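Local atomic coordinates of TolA protein (Pseudomonas aeruginosa, PDB entry 1LR0), a protein that probably acts in the Tol-Pal system to keep the outer membrane intact and draw it inward during cell division, here as TolA's periplasmic C-terminal domain. Residues W42-V56 against S70-A84. Numbering follows the deposited sequence.
Sequences WRRPPSARNGMSVEV and SVSRSSGDKPFDSSA
S47 OG donates to D77 OD2 over 2.6 Å, meeting the carboxylate on its syn side, while the anti side of that oxygen takes the backbone N-H of F80. D77 is the N-cap of the helix that follows, and the capping oxygen, gripped twice, ties the loop 42-53 to the helix start. Further along the same helix, S83 OG takes the indole N-H of W42, almost in the ring plane (2.9 Å, N-H...O 156°). That hydroxyl in turn donates to F80 O, which also accepts from A84 N; a water bridges R43 N and S83 O.

Between these polar ties F80 projects from the helix, its CG anti to the backbone N (chi1 175°), and its ring lies between the loop and strand 54-56. The W42 side chain crosses it at about a right angle, V54 CG1 comes within 3.5 Å of F80 CE1, and the selenium of the selenomethionine M52 lies obliquely off the ring, 4.9 Å from its centroid, in a Met-aromatic contact. V54 CG2 rests against D81, whose carboxylate is taken up by its own segment: OD1 by S74 OG, OD2 by both S75 N and S75 OG.

Where the strands pair, a classic beta bulge sets S72 and R73 opposite E55. E55 O receives both S72 N (2.7 Å) and R73 N (3.1 Å) from the same face of its plane, and E55 N gives back to R73 O. A water also joins S53 N to S75 O.

The contact belongs to the TonB-like C-terminal domain: it packs helix 78-91 against the hairpin of strands 54-60 and 66-73 and against the loop after the long helix 4-41. Strand 111-116 pairs with the other edge of strand 54-60, and helix 118-123 reaches W42 and F80 through L121.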
ATOM      1  N   TRP A  42       3.342  -0.727 -14.358  1.00 11.77           N
ATOM      2  CA  TRP A  42       2.758   0.473 -14.938  1.00 11.74           C
ATOM      3  C   TRP A  42       3.178   0.711 -16.378  1.00 14.31           C
ATOM      4  O   TRP A  42       4.357   0.671 -16.739  1.00 12.55           O
ATOM      5  CB  TRP A  42       3.194   1.671 -14.059  1.00 12.35           C
ATOM      6  CG  TRP A  42       2.613   2.996 -14.409  1.00 10.48           C
ATOM      7  CD1 TRP A  42       1.274   3.336 -14.425  1.00 13.62           C
ATOM      8  CD2 TRP A  42       3.338   4.218 -14.656  1.00  9.71           C
ATOM      9  NE1 TRP A  42       1.144   4.660 -14.751  1.00 10.52           N
ATOM     10  CE2 TRP A  42       2.383   5.225 -14.884  1.00 11.03           C
ATOM     11  CE3 TRP A  42       4.697   4.547 -14.739  1.00 11.89           C
ATOM     12  CZ2 TRP A  42       2.732   6.567 -15.083  1.00  9.43           C
ATOM     13  CZ3 TRP A  42       5.054   5.870 -14.986  1.00  9.82           C
ATOM     14  CH2 TRP A  42       4.074   6.848 -15.167  1.00  8.53           C
ATOM     15  N   ARG A  43       2.193   1.063 -17.163  1.00 13.42           N
ATOM     16  CA  ARG A  43       2.397   1.426 -18.581  1.00 16.91           C
ATOM     17  C   ARG A  43       1.985   2.883 -18.675  1.00 16.42           C
ATOM     18  O   ARG A  43       0.787   3.250 -18.546  1.00 14.34           O
ATOM     19  CB  ARG A  43       1.476   0.551 -19.463  1.00 17.97           C
ATOM     20  CG  ARG A  43       1.806  -0.908 -19.202  1.00 28.45           C
ATOM     21  CD  ARG A  43       1.272  -1.913 -20.215  1.00 47.13           C
ATOM     22  NE  ARG A  43       2.390  -2.498 -20.968  1.00 64.09           N
ATOM     23  CZ  ARG A  43       3.371  -3.264 -20.431  1.00 73.58           C
ATOM     24  NH1 ARG A  43       3.366  -3.570 -19.127  1.00 75.39           N
ATOM     25  NH2 ARG A  43       4.360  -3.722 -21.213  1.00 76.51           N
ATOM     26  N   ARG A  44       2.984   3.755 -18.756  1.00 15.12           N
ATOM     27  CA  ARG A  44       2.673   5.170 -18.622  1.00 13.68           C
ATOM     28  C   ARG A  44       1.909   5.726 -19.794  1.00 13.55           C
ATOM     29  O   ARG A  44       2.252   5.468 -20.913  1.00 13.28           O
ATOM     30  CB  ARG A  44       3.922   5.954 -18.377  1.00 12.71           C
ATOM     31  CG  ARG A  44       4.968   5.917 -19.518  1.00 14.66           C
ATOM     32  CD  ARG A  44       6.338   6.270 -19.034  1.00 15.40           C
ATOM     33  NE  ARG A  44       6.846   5.202 -18.182  1.00 14.10           N
ATOM     34  CZ  ARG A  44       7.936   5.248 -17.480  1.00 15.40           C
ATOM     35  NH1 ARG A  44       8.730   6.321 -17.492  1.00 10.49           N
ATOM     36  NH2 ARG A  44       8.264   4.197 -16.765  1.00 14.86           N
ATOM     37  N   PRO A  45       0.876   6.531 -19.564  1.00 12.04           N
ATOM     38  CA  PRO A  45       0.187   7.182 -20.681  1.00 12.50           C
ATOM     39  C   PRO A  45       0.834   8.503 -21.032  1.00 14.53           C
ATOM     40  O   PRO A  45       1.520   9.135 -20.180  1.00 13.82           O
ATOM     41  CB  PRO A  45      -1.198   7.397 -20.093  1.00 12.27           C
ATOM     42  CG  PRO A  45      -0.904   7.742 -18.696  1.00 11.11           C
ATOM     43  CD  PRO A  45       0.224   6.865 -18.285  1.00 11.48           C
ATOM     44  N   PRO A  46       0.617   8.981 -22.261  1.00 16.11           N
ATOM     45  CA  PRO A  46       1.277  10.223 -22.745  1.00 17.11           C
ATOM     46  C   PRO A  46       0.962  11.413 -21.893  1.00 15.12           C
ATOM     47  O   PRO A  46       1.786  12.271 -21.793  1.00 14.45           O
ATOM     48  CB  PRO A  46       0.685  10.437 -24.154  1.00 17.76           C
ATOM     49  CG  PRO A  46       0.140   9.137 -24.548  1.00 22.00           C
ATOM     50  CD  PRO A  46      -0.241   8.369 -23.292  1.00 19.68           C
ATOM     51  N   SER A  47      -0.158  11.414 -21.200  1.00 13.37           N
ATOM     52  CA  SER A  47      -0.535  12.594 -20.426  1.00 13.97           C
ATOM     53  C   SER A  47       0.055  12.660 -19.017  1.00 12.28           C
ATOM     54  O   SER A  47      -0.103  13.645 -18.342  1.00 13.78           O
ATOM     55  CB  SER A  47      -2.083  12.664 -20.293  1.00 15.36           C
ATOM     56  OG  SER A  47      -2.586  11.432 -19.740  1.00 14.76           O
ATOM     57  N   ALA A  48       0.735  11.610 -18.572  1.00 12.83           N
ATOM     58  CA  ALA A  48       1.311  11.626 -17.268  1.00 12.18           C
ATOM     59  C   ALA A  48       2.302  12.720 -17.090  1.00 12.37           C
ATOM     60  O   ALA A  48       3.081  12.998 -17.998  1.00 11.92           O
ATOM     61  CB  ALA A  48       1.900  10.283 -16.895  1.00 13.13           C
ATOM     62  N   ARG A  49       2.260  13.369 -15.931  1.00 11.50           N
ATOM     63  CA  ARG A  49       3.238  14.426 -15.644  1.00 12.27           C
ATOM     64  C   ARG A  49       3.703  14.370 -14.190  1.00 13.17           C
ATOM     65  O   ARG A  49       2.899  14.051 -13.327  1.00 11.24           O
ATOM     66  CB  ARG A  49       2.648  15.817 -15.866  1.00 12.12           C
ATOM     67  CG  ARG A  49       2.395  16.150 -17.355  1.00 16.86           C
ATOM     68  CD  ARG A  49       3.571  16.245 -18.218  1.00 20.03           C
ATOM     69  NE  ARG A  49       3.092  16.783 -19.507  1.00 18.75           N
ATOM     70  CZ  ARG A  49       2.611  16.089 -20.462  1.00 23.79           C
ATOM     71  NH1 ARG A  49       2.592  14.774 -20.375  1.00 20.90           N
ATOM     72  NH2 ARG A  49       2.153  16.712 -21.528  1.00 24.70           N
ATOM     73  N   ASN A  50       4.928  14.773 -13.937  1.00 10.54           N
ATOM     74  CA  ASN A  50       5.369  15.051 -12.568  1.00 14.01           C
ATOM     75  C   ASN A  50       4.389  15.993 -11.858  1.00 14.07           C
ATOM     76  O   ASN A  50       3.904  16.966 -12.454  1.00 12.17           O
ATOM     77  CB  ASN A  50       6.773  15.635 -12.560  1.00 13.31           C
ATOM     78  CG  ASN A  50       7.826  14.538 -12.653  1.00 15.80           C
ATOM     79  OD1 ASN A  50       7.973  13.860 -13.712  1.00 20.12           O
ATOM     80  ND2 ASN A  50       8.526  14.329 -11.574  1.00  7.91           N
ATOM     81  N   GLY A  51       4.109  15.723 -10.594  1.00 13.68           N
ATOM     82  CA  GLY A  51       3.221  16.617  -9.856  1.00 12.55           C
ATOM     83  C   GLY A  51       1.848  16.045  -9.670  1.00 14.93           C
ATOM     84  O   GLY A  51       1.034  16.565  -8.951  1.00 14.16           O
HETATM   85  N   MSE A  52       1.512  15.028 -10.467  1.00 14.18           N
HETATM   86  CA  MSE A  52       0.217  14.387 -10.324  1.00 13.87           C
HETATM   87  C   MSE A  52       0.218  13.348  -9.193  1.00 11.98           C
HETATM   88  O   MSE A  52       1.269  12.707  -8.900  1.00 11.57           O
HETATM   89  CB  MSE A  52      -0.182  13.667 -11.695  1.00 14.98           C
HETATM   90  CG  MSE A  52      -0.431  14.614 -12.865  1.00 15.69           C
HETATM   91 SE   MSE A  52      -0.923  13.444 -14.399  1.00 23.86          SE
HETATM   92  CE  MSE A  52      -1.461  14.982 -15.576  1.00 20.20           C
ATOM     93  N   SER A  53      -0.990  13.096  -8.636  1.00  9.90           N
ATOM     94  CA  SER A  53      -1.198  12.101  -7.613  1.00 12.16           C
ATOM     95  C   SER A  53      -2.532  11.461  -7.764  1.00 11.31           C
ATOM     96  O   SER A  53      -3.507  12.174  -7.956  1.00  8.99           O
ATOM     97  CB  SER A  53      -1.225  12.806  -6.191  1.00 13.43           C
ATOM     98  OG  SER A  53       0.065  13.076  -5.817  1.00 20.22           O
ATOM     99  N   VAL A  54      -2.607  10.142  -7.760  1.00 12.11           N
ATOM    100  CA  VAL A  54      -3.892   9.476  -7.731  1.00 12.10           C
ATOM    101  C   VAL A  54      -3.966   8.555  -6.524  1.00 12.90           C
ATOM    102  O   VAL A  54      -2.987   7.839  -6.230  1.00 14.08           O
ATOM    103  CB  VAL A  54      -4.178   8.676  -9.010  1.00  9.17           C
ATOM    104  CG1 VAL A  54      -3.106   7.540  -9.236  1.00 14.53           C
ATOM    105  CG2 VAL A  54      -5.556   8.034  -8.972  1.00 12.84           C
ATOM    106  N   GLU A  55      -5.059   8.624  -5.766  1.00 12.58           N
ATOM    107  CA  GLU A  55      -5.280   7.655  -4.691  1.00 10.98           C
ATOM    108  C   GLU A  55      -6.161   6.503  -5.219  1.00 12.07           C
ATOM    109  O   GLU A  55      -7.248   6.708  -5.728  1.00 13.60           O
ATOM    110  CB  GLU A  55      -5.945   8.198  -3.389  1.00 11.71           C
ATOM    111  CG  GLU A  55      -5.852   7.273  -2.186  1.00 10.52           C
ATOM    112  CD  GLU A  55      -6.500   8.025  -1.002  1.00 19.59           C
ATOM    113  OE1 GLU A  55      -7.463   8.633  -1.419  1.00 19.78           O
ATOM    114  OE2 GLU A  55      -6.083   8.055   0.165  1.00 21.30           O
ATOM    115  N   VAL A  56      -5.705   5.294  -4.981  1.00 12.02           N
ATOM    116  CA  VAL A  56      -6.381   4.105  -5.405  1.00 13.67           C
ATOM    117  C   VAL A  56      -6.715   3.242  -4.235  1.00 15.66           C
ATOM    118  O   VAL A  56      -5.847   2.988  -3.414  1.00 13.44           O
ATOM    119  CB  VAL A  56      -5.401   3.262  -6.331  1.00 14.40           C
ATOM    120  CG1 VAL A  56      -6.025   1.952  -6.646  1.00 16.86           C
ATOM    121  CG2 VAL A  56      -5.084   4.066  -7.603  1.00 15.15           C
ATOM    122  N   SER A  70      -9.806   0.698  -7.479  1.00 13.62           N
ATOM    123  CA  SER A  70     -10.561   1.774  -8.005  1.00 15.76           C
ATOM    124  C   SER A  70      -9.980   3.123  -7.526  1.00 13.13           C
ATOM    125  O   SER A  70      -9.331   3.202  -6.514  1.00 16.93           O
ATOM    126  CB  SER A  70     -12.004   1.693  -7.522  1.00 18.55           C
ATOM    127  OG  SER A  70     -11.986   1.615  -6.105  1.00 21.19           O
ATOM    128  N   VAL A  71     -10.316   4.163  -8.240  1.00 15.08           N
ATOM    129  CA  VAL A  71      -9.869   5.516  -7.904  1.00 14.72           C
ATOM    130  C   VAL A  71     -10.620   5.998  -6.684  1.00 16.98           C
ATOM    131  O   VAL A  71     -11.837   6.154  -6.698  1.00 17.41           O
ATOM    132  CB  VAL A  71     -10.158   6.369  -9.026  1.00 14.80           C
ATOM    133  CG1 VAL A  71      -9.836   7.791  -8.626  1.00 15.88           C
ATOM    134  CG2 VAL A  71      -9.250   5.958 -10.242  1.00 19.29           C
ATOM    135  N   SER A  72      -9.881   6.316  -5.639  1.00 16.06           N
ATOM    136  CA  SER A  72     -10.493   6.962  -4.462  1.00 18.75           C
ATOM    137  C   SER A  72     -10.371   8.499  -4.539  1.00 20.87           C
ATOM    138  O   SER A  72     -11.205   9.207  -3.978  1.00 17.46           O
ATOM    139  CB  SER A  72      -9.877   6.436  -3.141  1.00 19.01           C
ATOM    140  OG  SER A  72      -8.464   6.544  -3.181  1.00 33.48           O
ATOM    141  N   ARG A  73      -9.273   9.029  -5.111  1.00 15.89           N
ATOM    142  CA  ARG A  73      -9.187  10.480  -5.389  1.00 14.39           C
ATOM    143  C   ARG A  73      -8.476  10.621  -6.683  1.00 13.78           C
ATOM    144  O   ARG A  73      -7.334  10.227  -6.805  1.00 12.38           O
ATOM    145  CB  ARG A  73      -8.490  11.251  -4.272  1.00 13.23           C
ATOM    146  CG  ARG A  73      -8.452  12.781  -4.433  1.00 13.83           C
ATOM    147  CD  ARG A  73      -7.574  13.469  -3.337  1.00 17.49           C
ATOM    148  NE  ARG A  73      -8.169  13.345  -1.986  1.00 17.55           N
ATOM    149  CZ  ARG A  73      -9.224  14.034  -1.566  1.00 15.70           C
ATOM    150  NH1 ARG A  73      -9.829  14.901  -2.321  1.00 18.24           N
ATOM    151  NH2 ARG A  73      -9.683  13.872  -0.336  1.00 22.20           N
ATOM    152  N   SER A  74      -9.161  11.198  -7.638  1.00 13.34           N
ATOM    153  CA  SER A  74      -8.629  11.364  -8.965  1.00 14.89           C
ATOM    154  C   SER A  74      -7.450  12.304  -9.009  1.00 14.73           C
ATOM    155  O   SER A  74      -7.383  13.271  -8.249  1.00 11.90           O
ATOM    156  CB  SER A  74      -9.710  11.872  -9.910  1.00 17.41           C
ATOM    157  OG  SER A  74      -9.119  12.196 -11.179  1.00 13.32           O
ATOM    158  N   SER A  75      -6.505  12.038  -9.929  1.00 13.73           N
ATOM    159  CA  SER A  75      -5.434  12.960 -10.243  1.00 13.29           C
ATOM    160  C   SER A  75      -5.868  14.200 -11.025  1.00 15.06           C
ATOM    161  O   SER A  75      -5.060  15.152 -11.183  1.00 15.42           O
ATOM    162  CB  SER A  75      -4.375  12.271 -11.116  1.00 11.94           C
ATOM    163  OG  SER A  75      -4.874  11.984 -12.403  1.00 13.70           O
ATOM    164  N   GLY A  76      -7.062  14.126 -11.580  1.00 13.53           N
ATOM    165  CA  GLY A  76      -7.526  15.133 -12.521  1.00 18.20           C
ATOM    166  C   GLY A  76      -7.237  14.745 -13.994  1.00 19.41           C
ATOM    167  O   GLY A  76      -7.682  15.427 -14.932  1.00 19.93           O
ATOM    168  N   ASP A  77      -6.478  13.653 -14.205  1.00 15.97           N
ATOM    169  CA  ASP A  77      -6.171  13.173 -15.549  1.00 15.48           C
ATOM    170  C   ASP A  77      -6.636  11.752 -15.637  1.00 14.05           C
ATOM    171  O   ASP A  77      -6.113  10.834 -14.999  1.00 12.75           O
ATOM    172  CB  ASP A  77      -4.661  13.278 -15.798  1.00 15.65           C
ATOM    173  CG  ASP A  77      -4.275  12.827 -17.178  1.00 18.20           C
ATOM    174  OD1 ASP A  77      -4.511  13.587 -18.135  1.00 20.39           O
ATOM    175  OD2 ASP A  77      -3.800  11.669 -17.417  1.00 17.02           O
ATOM    176  N   LYS A  78      -7.674  11.527 -16.401  1.00 15.16           N
ATOM    177  CA  LYS A  78      -8.282  10.199 -16.398  1.00 17.17           C
ATOM    178  C   LYS A  78      -7.367   9.071 -16.948  1.00 16.16           C
ATOM    179  O   LYS A  78      -7.368   8.010 -16.453  1.00 13.50           O
ATOM    180  CB  LYS A  78      -9.601  10.287 -17.150  1.00 21.46           C
ATOM    181  CG  LYS A  78     -10.319   8.949 -17.260  1.00 36.58           C
ATOM    182  CD  LYS A  78     -11.807   9.108 -17.646  1.00 46.88           C
ATOM    183  CE  LYS A  78     -12.437   7.774 -18.082  1.00 53.27           C
ATOM    184  NZ  LYS A  78     -13.767   8.078 -18.732  1.00 58.28           N
ATOM    185  N   PRO A  79      -6.566   9.302 -17.989  1.00 15.75           N
ATOM    186  CA  PRO A  79      -5.658   8.257 -18.421  1.00 14.72           C
ATOM    187  C   PRO A  79      -4.607   7.868 -17.372  1.00 12.66           C
ATOM    188  O   PRO A  79      -4.282   6.677 -17.218  1.00 10.53           O
ATOM    189  CB  PRO A  79      -5.033   8.815 -19.698  1.00 15.02           C
ATOM    190  CG  PRO A  79      -6.003   9.935 -20.122  1.00 18.10           C
ATOM    191  CD  PRO A  79      -6.579  10.445 -18.893  1.00 18.15           C
ATOM    192  N   PHE A  80      -4.043   8.829 -16.650  1.00 12.46           N
ATOM    193  CA  PHE A  80      -3.147   8.427 -15.546  1.00 12.11           C
ATOM    194  C   PHE A  80      -3.875   7.658 -14.505  1.00 12.07           C
ATOM    195  O   PHE A  80      -3.427   6.608 -14.084  1.00 11.36           O
ATOM    196  CB  PHE A  80      -2.438   9.665 -14.887  1.00 12.87           C
ATOM    197  CG  PHE A  80      -1.642   9.292 -13.728  1.00 13.17           C
ATOM    198  CD1 PHE A  80      -1.845   9.925 -12.491  1.00 10.19           C
ATOM    199  CD2 PHE A  80      -0.722   8.268 -13.844  1.00 14.59           C
ATOM    200  CE1 PHE A  80      -1.166   9.534 -11.423  1.00 11.71           C
ATOM    201  CE2 PHE A  80       0.012   7.886 -12.771  1.00 12.13           C
ATOM    202  CZ  PHE A  80      -0.218   8.513 -11.492  1.00  9.14           C
ATOM    203  N   ASP A  81      -5.057   8.133 -14.107  1.00 12.16           N
ATOM    204  CA  ASP A  81      -5.843   7.376 -13.164  1.00 13.27           C
ATOM    205  C   ASP A  81      -6.068   5.907 -13.607  1.00 13.46           C
ATOM    206  O   ASP A  81      -5.906   4.967 -12.845  1.00 11.90           O
ATOM    207  CB  ASP A  81      -7.230   7.986 -12.972  1.00 15.11           C
ATOM    208  CG  ASP A  81      -7.235   9.296 -12.212  1.00 19.95           C
ATOM    209  OD1 ASP A  81      -8.359   9.828 -12.149  1.00 15.45           O
ATOM    210  OD2 ASP A  81      -6.228   9.872 -11.707  1.00 16.34           O
ATOM    211  N   SER A  82      -6.499   5.747 -14.849  1.00 14.66           N
ATOM    212  CA  SER A  82      -6.786   4.428 -15.353  1.00 13.56           C
ATOM    213  C   SER A  82      -5.503   3.610 -15.405  1.00 14.58           C
ATOM    214  O   SER A  82      -5.527   2.401 -15.121  1.00 13.56           O
ATOM    215  CB  SER A  82      -7.349   4.528 -16.763  1.00 14.10           C
ATOM    216  OG  SER A  82      -8.628   5.109 -16.716  1.00 18.68           O
ATOM    217  N   SER A  83      -4.392   4.235 -15.737  1.00 13.35           N
ATOM    218  CA  SER A  83      -3.104   3.488 -15.794  1.00 13.85           C
ATOM    219  C   SER A  83      -2.643   2.981 -14.429  1.00 12.04           C
ATOM    220  O   SER A  83      -2.042   1.921 -14.314  1.00 12.40           O
ATOM    221  CB  SER A  83      -2.010   4.380 -16.423  1.00 12.53           C
ATOM    222  OG  SER A  83      -1.519   5.379 -15.503  1.00 11.69           O
ATOM    223  N   ALA A  84      -2.948   3.722 -13.381  1.00 12.34           N
ATOM    224  CA  ALA A  84      -2.670   3.236 -12.050  1.00 11.61           C
ATOM    225  C   ALA A  84      -3.550   2.090 -11.584  1.00 11.55           C
ATOM    226  O   ALA A  84      -3.024   1.118 -11.052  1.00 10.92           O
ATOM    227  CB  ALA A  84      -2.643   4.380 -11.025  1.00 12.17           C
TER
HETATM  228  O   HOH W   1      -0.756   0.716 -16.461  1.00 12.69           O
HETATM  229  O   HOH W   2      -2.833  15.289  -9.517  1.00 14.64           O
HETATM  230  O   HOH W   3      -5.327  12.627  -5.707  1.00 25.20           O
HETATM  231  O   HOH W   4      -6.286  11.406  -1.190  1.00 20.49           O